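Long-range contact in L-ribulose 3-epimerase (PDB 7CJ7), which catalyses the manganese-dependent epimerization of ketoses at C3, acting most strongly on L-ribulose and also on D-ribulose, D-allulose and D-fructose: residues P242-D254 / L261-A275. Sequence-based numbering, arbitrary orientation.
With MN (manganese (II) ion), chain D; SOL (L-sorbose), chain C.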
loop_
_atom_site.group_PDB
_atom_site.type_symbol
_atom_site.label_atom_id
_atom_site.label_comp_id
_atom_site.label_asym_id
_atom_site.label_seq_id
_atom_site.Cartn_x
_atom_site.Cartn_y
_atom_site.Cartn_z
ATOM N N PRO A 242 0.692 -0.534 24.965
ATOM C CA PRO A 242 0.427 -1.765 24.230
ATOM C C PRO A 242 1.280 -1.876 22.959
ATOM O O PRO A 242 1.466 -0.898 22.248
ATOM C CB PRO A 242 -1.069 -1.683 23.907
ATOM C CG PRO A 242 -1.607 -0.749 24.955
ATOM C CD PRO A 242 -0.515 0.264 25.191
ATOM N N ILE A 243 1.791 -3.078 22.722
ATOM C CA ILE A 243 2.448 -3.471 21.444
ATOM C C ILE A 243 1.746 -4.737 20.962
ATOM O O ILE A 243 1.873 -5.762 21.658
ATOM C CB ILE A 243 3.955 -3.699 21.661
ATOM C CG1 ILE A 243 4.629 -2.450 22.237
ATOM C CG2 ILE A 243 4.599 -4.169 20.365
ATOM C CD1 ILE A 243 6.099 -2.639 22.577
ATOM N N THR A 244 1.003 -4.654 19.861
ATOM C CA THR A 244 0.232 -5.787 19.284
ATOM C C THR A 244 0.929 -6.302 18.029
ATOM O O THR A 244 1.214 -5.494 17.126
ATOM C CB THR A 244 -1.190 -5.399 18.866
ATOM O OG1 THR A 244 -1.882 -4.769 19.937
ATOM C CG2 THR A 244 -1.996 -6.589 18.402
ATOM N N PHE A 245 1.182 -7.606 17.977
ATOM C CA PHE A 245 1.579 -8.293 16.729
ATOM C C PHE A 245 0.333 -8.411 15.854
ATOM O O PHE A 245 -0.713 -8.930 16.305
ATOM C CB PHE A 245 2.202 -9.657 17.015
ATOM C CG PHE A 245 2.367 -10.494 15.773
ATOM C CD1 PHE A 245 3.068 -10.014 14.678
ATOM C CD2 PHE A 245 1.802 -11.752 15.690
ATOM C CE1 PHE A 245 3.200 -10.777 13.525
ATOM C CE2 PHE A 245 1.942 -12.517 14.543
ATOM C CZ PHE A 245 2.648 -12.036 13.470
ATOM N N GLU A 246 0.461 -7.946 14.616
ATOM C CA GLU A 246 -0.628 -7.952 13.624
ATOM C C GLU A 246 -0.130 -8.648 12.357
ATOM O O GLU A 246 0.976 -8.324 11.876
ATOM C CB GLU A 246 -1.092 -6.527 13.348
ATOM C CG GLU A 246 -2.281 -6.463 12.423
ATOM C CD GLU A 246 -2.975 -5.115 12.461
ATOM O OE1 GLU A 246 -4.180 -5.064 12.796
ATOM O OE2 GLU A 246 -2.304 -4.126 12.165
ATOM N N SER A 247 -0.927 -9.569 11.831
ATOM C CA SER A 247 -0.538 -10.384 10.658
ATOM C C SER A 247 -1.790 -10.913 9.970
ATOM O O SER A 247 -2.728 -11.330 10.663
ATOM C CB SER A 247 0.376 -11.511 11.080
ATOM O OG SER A 247 0.838 -12.235 9.961
ATOM N N PHE A 248 -1.787 -10.926 8.645
ATOM C CA PHE A 248 -2.938 -11.417 7.858
ATOM C C PHE A 248 -2.444 -12.406 6.809
ATOM O O PHE A 248 -1.438 -12.134 6.114
ATOM C CB PHE A 248 -3.701 -10.250 7.240
ATOM C CG PHE A 248 -4.212 -9.249 8.240
ATOM C CD1 PHE A 248 -5.397 -9.464 8.921
ATOM C CD2 PHE A 248 -3.498 -8.091 8.505
ATOM C CE1 PHE A 248 -5.850 -8.544 9.854
ATOM C CE2 PHE A 248 -3.954 -7.179 9.436
ATOM C CZ PHE A 248 -5.130 -7.404 10.107
ATOM N N SER A 249 -3.159 -13.525 6.713
ATOM C CA SER A 249 -2.941 -14.575 5.691
ATOM C C SER A 249 -4.304 -15.000 5.148
ATOM O O SER A 249 -5.276 -14.947 5.920
ATOM C CB SER A 249 -2.195 -15.745 6.276
ATOM O OG SER A 249 -2.053 -16.768 5.305
ATOM N N SER A 250 -4.368 -15.425 3.887
ATOM C CA SER A 250 -5.593 -16.009 3.288
ATOM C C SER A 250 -5.997 -17.263 4.081
ATOM O O SER A 250 -7.152 -17.701 3.941
ATOM C CB SER A 250 -5.410 -16.287 1.813
ATOM O OG SER A 250 -4.312 -17.160 1.592
ATOM N N GLU A 251 -5.092 -17.797 4.911
ATOM C CA GLU A 251 -5.350 -18.955 5.812
ATOM C C GLU A 251 -6.547 -18.656 6.729
ATOM O O GLU A 251 -7.369 -19.568 6.962
ATOM C CB GLU A 251 -4.110 -19.258 6.658
ATOM C CG GLU A 251 -4.271 -20.486 7.544
ATOM C CD GLU A 251 -4.320 -21.794 6.778
ATOM O OE1 GLU A 251 -4.731 -22.816 7.370
ATOM O OE2 GLU A 251 -3.941 -21.783 5.596
ATOM N N ILE A 252 -6.614 -17.435 7.273
ATOM C CA ILE A 252 -7.663 -17.012 8.247
ATOM C C ILE A 252 -8.328 -15.755 7.688
ATOM O O ILE A 252 -7.646 -14.705 7.628
ATOM C CB ILE A 252 -7.073 -16.768 9.651
ATOM C CG1 ILE A 252 -6.248 -17.956 10.157
ATOM C CG2 ILE A 252 -8.176 -16.389 10.631
ATOM C CD1 ILE A 252 -7.071 -19.116 10.652
ATOM N N VAL A 253 -9.599 -15.877 7.286
ATOM C CA VAL A 253 -10.348 -14.832 6.528
ATOM C C VAL A 253 -11.486 -14.296 7.400
ATOM O O VAL A 253 -12.302 -15.104 7.888
ATOM C CB VAL A 253 -10.884 -15.383 5.190
ATOM C CG1 VAL A 253 -11.650 -14.323 4.412
ATOM C CG2 VAL A 253 -9.773 -15.968 4.331
ATOM N N ASP A 254 -11.519 -12.978 7.597
ATOM C CA ASP A 254 -12.699 -12.239 8.118
ATOM C C ASP A 254 -13.405 -11.653 6.904
ATOM O O ASP A 254 -12.900 -10.708 6.297
ATOM C CB ASP A 254 -12.299 -11.176 9.148
ATOM C CG ASP A 254 -13.455 -10.336 9.682
ATOM O OD1 ASP A 254 -14.351 -9.975 8.881
ATOM O OD2 ASP A 254 -13.452 -10.039 10.902
ATOM N N LEU A 261 -8.487 -5.232 3.298
ATOM C CA LEU A 261 -7.011 -5.167 3.481
ATOM C C LEU A 261 -6.297 -5.876 2.326
ATOM O O LEU A 261 -5.050 -5.934 2.347
ATOM C CB LEU A 261 -6.626 -5.789 4.825
ATOM C CG LEU A 261 -7.187 -5.082 6.058
ATOM C CD1 LEU A 261 -6.592 -5.670 7.332
ATOM C CD2 LEU A 261 -6.927 -3.586 5.985
ATOM N N CYS A 262 -7.043 -6.381 1.343
ATOM C CA CYS A 262 -6.484 -6.976 0.099
ATOM C C CYS A 262 -5.501 -8.100 0.457
ATOM O O CYS A 262 -4.398 -8.143 -0.115
ATOM C CB CYS A 262 -5.812 -5.909 -0.762
ATOM S SG CYS A 262 -6.950 -4.611 -1.316
ATOM N N VAL A 263 -5.910 -9.018 1.342
ATOM C CA VAL A 263 -5.046 -10.146 1.795
ATOM C C VAL A 263 -5.213 -11.301 0.801
ATOM O O VAL A 263 -5.981 -12.234 1.075
ATOM C CB VAL A 263 -5.368 -10.558 3.240
ATOM C CG1 VAL A 263 -4.440 -11.665 3.731
ATOM C CG2 VAL A 263 -5.304 -9.368 4.175
ATOM N N TRP A 264 -4.490 -11.237 -0.314
ATOM C CA TRP A 264 -4.639 -12.183 -1.449
ATOM C C TRP A 264 -3.765 -13.421 -1.243
ATOM O O TRP A 264 -4.033 -14.425 -1.901
ATOM C CB TRP A 264 -4.269 -11.498 -2.760
ATOM C CG TRP A 264 -4.928 -10.178 -3.016
ATOM C CD1 TRP A 264 -4.340 -9.104 -3.613
ATOM C CD2 TRP A 264 -6.289 -9.789 -2.743
ATOM N NE1 TRP A 264 -5.226 -8.068 -3.720
ATOM C CE2 TRP A 264 -6.435 -8.464 -3.213
ATOM C CE3 TRP A 264 -7.393 -10.412 -2.150
ATOM C CZ2 TRP A 264 -7.630 -7.757 -3.096
ATOM C CZ3 TRP A 264 -8.579 -9.717 -2.046
ATOM C CH2 TRP A 264 -8.697 -8.408 -2.515
ATOM N N ARG A 265 -2.729 -13.332 -0.407
ATOM C CA ARG A 265 -1.689 -14.389 -0.337
ATOM C C ARG A 265 -1.750 -15.143 0.985
ATOM O O ARG A 265 -2.169 -14.570 2.003
ATOM C CB ARG A 265 -0.290 -13.801 -0.526
ATOM C CG ARG A 265 -0.105 -13.087 -1.857
ATOM C CD ARG A 265 1.371 -12.898 -2.137
ATOM N NE ARG A 265 1.909 -11.749 -1.428
ATOM C CZ ARG A 265 3.134 -11.674 -0.919
ATOM N NH1 ARG A 265 3.948 -12.716 -0.977
ATOM N NH2 ARG A 265 3.532 -10.558 -0.331
ATOM N N ASN A 266 -1.323 -16.401 0.933
ATOM C CA ASN A 266 -1.058 -17.250 2.118
ATOM C C ASN A 266 0.390 -17.009 2.556
ATOM O O ASN A 266 1.291 -17.517 1.881
ATOM C CB ASN A 266 -1.325 -18.724 1.805
ATOM C CG ASN A 266 -1.120 -19.600 3.020
ATOM O OD1 ASN A 266 -2.014 -20.335 3.436
ATOM N ND2 ASN A 266 0.049 -19.495 3.617
ATOM N N LEU A 267 0.595 -16.230 3.621
ATOM C CA LEU A 267 1.932 -15.846 4.155
ATOM C C LEU A 267 2.287 -16.772 5.318
ATOM O O LEU A 267 3.424 -16.691 5.816
ATOM C CB LEU A 267 1.881 -14.386 4.621
ATOM C CG LEU A 267 2.392 -13.347 3.625
ATOM C CD1 LEU A 267 2.671 -13.983 2.276
ATOM C CD2 LEU A 267 1.415 -12.196 3.488
ATOM N N TRP A 268 1.329 -17.598 5.738
ATOM C CA TRP A 268 1.448 -18.527 6.892
ATOM C C TRP A 268 0.196 -19.392 6.983
ATOM O O TRP A 268 -0.841 -19.000 6.411
ATOM C CB TRP A 268 1.706 -17.774 8.205
ATOM C CG TRP A 268 0.759 -16.656 8.531
ATOM C CD1 TRP A 268 0.990 -15.320 8.355
ATOM C CD2 TRP A 268 -0.536 -16.751 9.161
ATOM N NE1 TRP A 268 -0.079 -14.586 8.792
ATOM C CE2 TRP A 268 -1.029 -15.431 9.300
ATOM C CE3 TRP A 268 -1.326 -17.811 9.618
ATOM C CZ2 TRP A 268 -2.270 -15.153 9.871
ATOM C CZ3 TRP A 268 -2.554 -17.535 10.180
ATOM C CH2 TRP A 268 -3.015 -16.225 10.310
ATOM N N HIS A 269 0.298 -20.523 7.689
ATOM C CA HIS A 269 -0.804 -21.498 7.897
ATOM C C HIS A 269 -0.923 -21.834 9.389
ATOM O O HIS A 269 -2.041 -22.144 9.818
ATOM C CB HIS A 269 -0.574 -22.747 7.030
ATOM C CG HIS A 269 0.712 -23.439 7.327
ATOM N ND1 HIS A 269 0.819 -24.406 8.309
ATOM C CD2 HIS A 269 1.951 -23.282 6.809
ATOM C CE1 HIS A 269 2.069 -24.824 8.372
ATOM N NE2 HIS A 269 2.785 -24.144 7.466
ATOM N N ASP A 270 0.185 -21.759 10.135
ATOM C CA ASP A 270 0.300 -22.212 11.548
ATOM C C ASP A 270 0.283 -20.997 12.486
ATOM O O ASP A 270 1.356 -20.400 12.703
ATOM C CB ASP A 270 1.569 -23.051 11.732
ATOM C CG ASP A 270 1.680 -23.751 13.078
ATOM O OD1 ASP A 270 2.314 -24.804 13.117
ATOM O OD2 ASP A 270 1.163 -23.226 14.080
ATOM N N SER A 271 -0.893 -20.657 13.025
ATOM C CA SER A 271 -1.115 -19.493 13.922
ATOM C C SER A 271 -0.154 -19.558 15.114
ATOM O O SER A 271 0.434 -18.530 15.447
ATOM C CB SER A 271 -2.547 -19.428 14.404
ATOM O OG SER A 271 -3.460 -19.354 13.319
ATOM N N ASP A 272 -0.006 -20.722 15.747
ATOM C CA ASP A 272 0.817 -20.864 16.979
ATOM C C ASP A 272 2.291 -20.590 16.660
ATOM O O ASP A 272 2.945 -19.903 17.443
ATOM C CB ASP A 272 0.634 -22.236 17.615
ATOM C CG ASP A 272 -0.781 -22.445 18.116
ATOM O OD1 ASP A 272 -1.457 -21.430 18.407
ATOM O OD2 ASP A 272 -1.195 -23.620 18.218
ATOM N N ASP A 273 2.796 -21.094 15.540
ATOM C CA ASP A 273 4.214 -20.892 15.150
ATOM C C ASP A 273 4.428 -19.399 14.878
ATOM O O ASP A 273 5.402 -18.804 15.388
ATOM C CB ASP A 273 4.572 -21.734 13.928
ATOM C CG ASP A 273 6.034 -21.600 13.559
ATOM O OD1 ASP A 273 6.862 -22.103 14.328
ATOM O OD2 ASP A 273 6.327 -20.970 12.528
ATOM N N LEU A 274 3.540 -18.815 14.085
ATOM C CA LEU A 274 3.623 -17.388 13.697
ATOM C C LEU A 274 3.617 -16.522 14.960
ATOM O O LEU A 274 4.521 -15.691 15.095
ATOM C CB LEU A 274 2.451 -17.036 12.786
ATOM C CG LEU A 274 2.380 -15.560 12.405
ATOM C CD1 LEU A 274 3.405 -15.229 11.332
ATOM C CD2 LEU A 274 0.979 -15.191 11.953
ATOM N N ALA A 275 2.640 -16.721 15.852
ATOM C CA ALA A 275 2.429 -15.877 17.053
ATOM C C ALA A 275 3.571 -16.070 18.058
ATOM O O ALA A 275 4.009 -15.078 18.659
ATOM C CB ALA A 275 1.098 -16.191 17.680
HETATM MN MN MN D . -2.591 -2.045 12.466
HETATM C C1 SOL C . -5.372 -2.047 9.129
HETATM O O1 SOL C . -4.473 -2.084 8.045
HETATM C C2 SOL C . -4.668 -2.177 10.441
HETATM O O2 SOL C . -3.481 -1.913 10.536
HETATM C C3 SOL C . -5.454 -2.696 11.637
HETATM O O3 SOL C . -4.817 -2.352 12.846
HETATM C C4 SOL C . -6.889 -2.181 11.625
HETATM O O4 SOL C . -6.882 -0.755 11.707
HETATM C C5 SOL C . -7.745 -2.725 12.771
HETATM O O5 SOL C . -9.003 -2.052 12.782
HETATM C C6 SOL C . -7.992 -4.217 12.687
HETATM O O6 SOL C . -8.756 -4.663 13.811
#
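The CA atoms come nearest at Ser249 and Asn266, 4.8 Å apart, where Ser250 N donates to Arg265 O with an N-H...O angle of 160°. Beside this bond Ser249 OG, anti to its own nitrogen (chi1 177°), donates to Trp268 O at 2.8 Å, in the carbonyl plane on a lone pair. The same hydroxyl accepts from Leu267 N and from Glu251 N, the latter closing an ST turn. Ser249 CB lies 3.4 Å from the centroid of the five-membered ring of Trp268, 16° off its normal, a CH-pi contact; Leu274 CD2 sits over the opposite face, toward the rim, and Ile252 CG1 meets Trp268 CH2 at 3.7 Å. Trp268 NE1 reaches Ser247 OG in a weak bond, that hydroxyl also bonding Arg217 O. Replacing Trp268 with an alanine would probably open a gap between Ser249 and Leu274 and leave Ile252 without its aromatic neighbour. Nearer the substrate, Leu261 CD1 sits over one Phe248 face, while Leu261 CD2 is 3.5 Å from L-sorbose O1. Glu246, next to Phe245 of the last barrel strand, binds manganese with Glu152, Asp185 and His211; the contact thus joins the loop after this TIM-barrel strand to the lead-in of helix 271-285.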